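Cellulase (Uncultured bacterium, PDB 3WX5) probably hydrolyses internal beta-1,4-glucosidic bonds of cellulose, as an endoglucanase of glycoside hydrolase family 12. Local coordinates at residues A[16-21]-A[54-59]. Residues are numbered along the deposited sequence; the frame is centred on the assembly and turned at random.
Sequences DEPTAT and GLETGN
Thr-19 and Gly-54 face each other as an antiparallel, non-hydrogen-bonded pair, their CA atoms 4.4 Å apart. Next to this pair, Leu-55 N donates to Pro-18 O over 2.9 Å in a nearly straight bond (172° at the hydrogen). Beyond Gly-54 the chain turns back on itself: Gly-58 N bonds to Gly-54 O and Gly-54 N to Asn-59 O. Residues 54-59 therefore form the hairpin connection between strands 49-54 and 60-65, and strand 19-22, one of the two edge strands of an antiparallel sheet in the beta-sandwich (jelly-roll) fold of family 12, pairs with strand 49-54. The carboxylate of Glu-17 reaches into this turn, carried by a chain extended beyond CG (chi2 176°). Glu-17 OE1 receives two backbone donors: Thr-57 N on the syn lone pair at 2.9 Å, and Glu-56 N almost in line with the C-O bond at 2.8 Å. Glu-17 OE2 accepts from Thr-57 OG1 at 2.6 Å, also through its syn lone pair, and two bonds to Thr-57 thus fix the rotation of the carboxylate. The same hydroxyl accepts from Asn-59 N, closing an ST turn. An alanine in place of Glu-17 would probably leave the amides of Glu-56 and Thr-57 without this shared acceptor and the Thr-57 hydroxyl without its carboxylate mate. The Glu-56 side chain crosses that of Pro-18 at about a right angle, Glu-56 OE2 lying 3.4 Å from Pro-18 CD. In strand 19-22, Ala-20 CB meets Leu-55 CD2 at 4.4 Å, and both side chains also touch Arg-29 of strand 28-31.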
loop_
_atom_site.group_PDB
_atom_site.type_symbol
_atom_site.label_atom_id
_atom_site.label_comp_id
_atom_site.label_asym_id
_atom_site.label_seq_id
_atom_site.Cartn_x
_atom_site.Cartn_y
_atom_site.Cartn_z
ATOM N N ASP A 16 -4.066 26.219 -6.614
ATOM C CA ASP A 16 -5.000 25.053 -6.473
ATOM C C ASP A 16 -4.972 24.104 -7.674
ATOM O O ASP A 16 -5.398 24.461 -8.785
ATOM C CB ASP A 16 -6.426 25.530 -6.215
ATOM C CG ASP A 16 -6.876 25.261 -4.793
ATOM O OD1 ASP A 16 -6.009 25.195 -3.896
ATOM O OD2 ASP A 16 -8.093 25.081 -4.575
ATOM N N GLU A 17 -4.470 22.891 -7.451
ATOM C CA GLU A 17 -4.418 21.892 -8.511
ATOM C C GLU A 17 -5.833 21.410 -8.857
ATOM O O GLU A 17 -6.720 21.420 -7.996
ATOM C CB GLU A 17 -3.513 20.714 -8.118
ATOM C CG GLU A 17 -4.086 19.784 -7.041
ATOM C CD GLU A 17 -3.181 18.578 -6.765
ATOM O OE1 GLU A 17 -2.755 17.895 -7.728
ATOM O OE2 GLU A 17 -2.853 18.350 -5.589
ATOM N N PRO A 18 -6.048 20.999 -10.121
ATOM C CA PRO A 18 -7.298 20.343 -10.552
ATOM C C PRO A 18 -7.540 19.078 -9.734
ATOM O O PRO A 18 -6.575 18.391 -9.361
ATOM C CB PRO A 18 -7.006 19.936 -12.003
ATOM C CG PRO A 18 -5.811 20.735 -12.403
ATOM C CD PRO A 18 -5.015 20.948 -11.164
ATOM N N THR A 19 -8.801 18.782 -9.442
ATOM C CA THR A 19 -9.143 17.594 -8.678
ATOM C C THR A 19 -10.267 16.871 -9.403
ATOM O O THR A 19 -10.945 17.465 -10.245
ATOM C CB THR A 19 -9.587 17.950 -7.230
ATOM O OG1 THR A 19 -10.752 18.781 -7.281
ATOM C CG2 THR A 19 -8.488 18.704 -6.484
ATOM N N ALA A 20 -10.412 15.577 -9.120
ATOM C CA ALA A 20 -11.591 14.793 -9.494
ATOM C C ALA A 20 -12.135 14.029 -8.288
ATOM O O ALA A 20 -11.365 13.608 -7.423
ATOM C CB ALA A 20 -11.244 13.826 -10.615
ATOM N N THR A 21 -13.459 13.869 -8.226
ATOM C CA THR A 21 -14.086 13.168 -7.101
ATOM C C THR A 21 -14.558 11.823 -7.599
ATOM O O THR A 21 -15.437 11.752 -8.457
ATOM C CB THR A 21 -15.295 13.951 -6.512
ATOM O OG1 THR A 21 -14.847 15.225 -6.024
ATOM C CG2 THR A 21 -15.913 13.167 -5.329
ATOM N N GLY A 54 -6.174 14.982 -6.205
ATOM C CA GLY A 54 -5.400 16.032 -6.864
ATOM C C GLY A 54 -4.694 15.434 -8.069
ATOM O O GLY A 54 -3.926 14.485 -7.941
ATOM N N LEU A 55 -5.019 15.920 -9.261
ATOM C CA LEU A 55 -4.498 15.292 -10.476
ATOM C C LEU A 55 -2.994 15.486 -10.716
ATOM O O LEU A 55 -2.379 14.705 -11.444
ATOM C CB LEU A 55 -5.306 15.735 -11.705
ATOM C CG LEU A 55 -6.772 15.311 -11.661
ATOM C CD1 LEU A 55 -7.568 15.887 -12.848
ATOM C CD2 LEU A 55 -6.918 13.796 -11.547
ATOM N N GLU A 56 -2.403 16.518 -10.117
ATOM C CA GLU A 56 -0.973 16.771 -10.290
ATOM C C GLU A 56 -0.127 16.035 -9.247
ATOM O O GLU A 56 0.912 15.482 -9.579
ATOM C CB GLU A 56 -0.691 18.282 -10.260
ATOM C CG GLU A 56 -1.164 18.995 -11.546
ATOM C CD GLU A 56 -1.274 20.520 -11.396
ATOM O OE1 GLU A 56 -0.776 21.071 -10.390
ATOM O OE2 GLU A 56 -1.807 21.173 -12.323
ATOM N N THR A 57 -0.550 16.093 -7.986
ATOM C CA THR A 57 0.218 15.516 -6.886
ATOM C C THR A 57 -0.171 14.065 -6.616
ATOM O O THR A 57 0.578 13.321 -5.973
ATOM C CB THR A 57 -0.008 16.304 -5.601
ATOM O OG1 THR A 57 -1.395 16.228 -5.240
ATOM C CG2 THR A 57 0.410 17.771 -5.783
ATOM N N GLY A 58 -1.393 13.702 -6.994
ATOM C CA GLY A 58 -1.972 12.445 -6.551
ATOM C C GLY A 58 -2.424 12.439 -5.105
ATOM O O GLY A 58 -2.945 11.421 -4.634
ATOM N N ASN A 59 -2.358 13.588 -4.428
ATOM C CA ASN A 59 -2.904 13.682 -3.060
ATOM C C ASN A 59 -4.393 13.306 -3.123
ATOM O O ASN A 59 -5.065 13.624 -4.106
ATOM C CB ASN A 59 -2.805 15.107 -2.490
ATOM C CG ASN A 59 -1.378 15.576 -2.287
ATOM O OD1 ASN A 59 -0.416 14.815 -2.417
ATOM N ND2 ASN A 59 -1.237 16.862 -1.962
#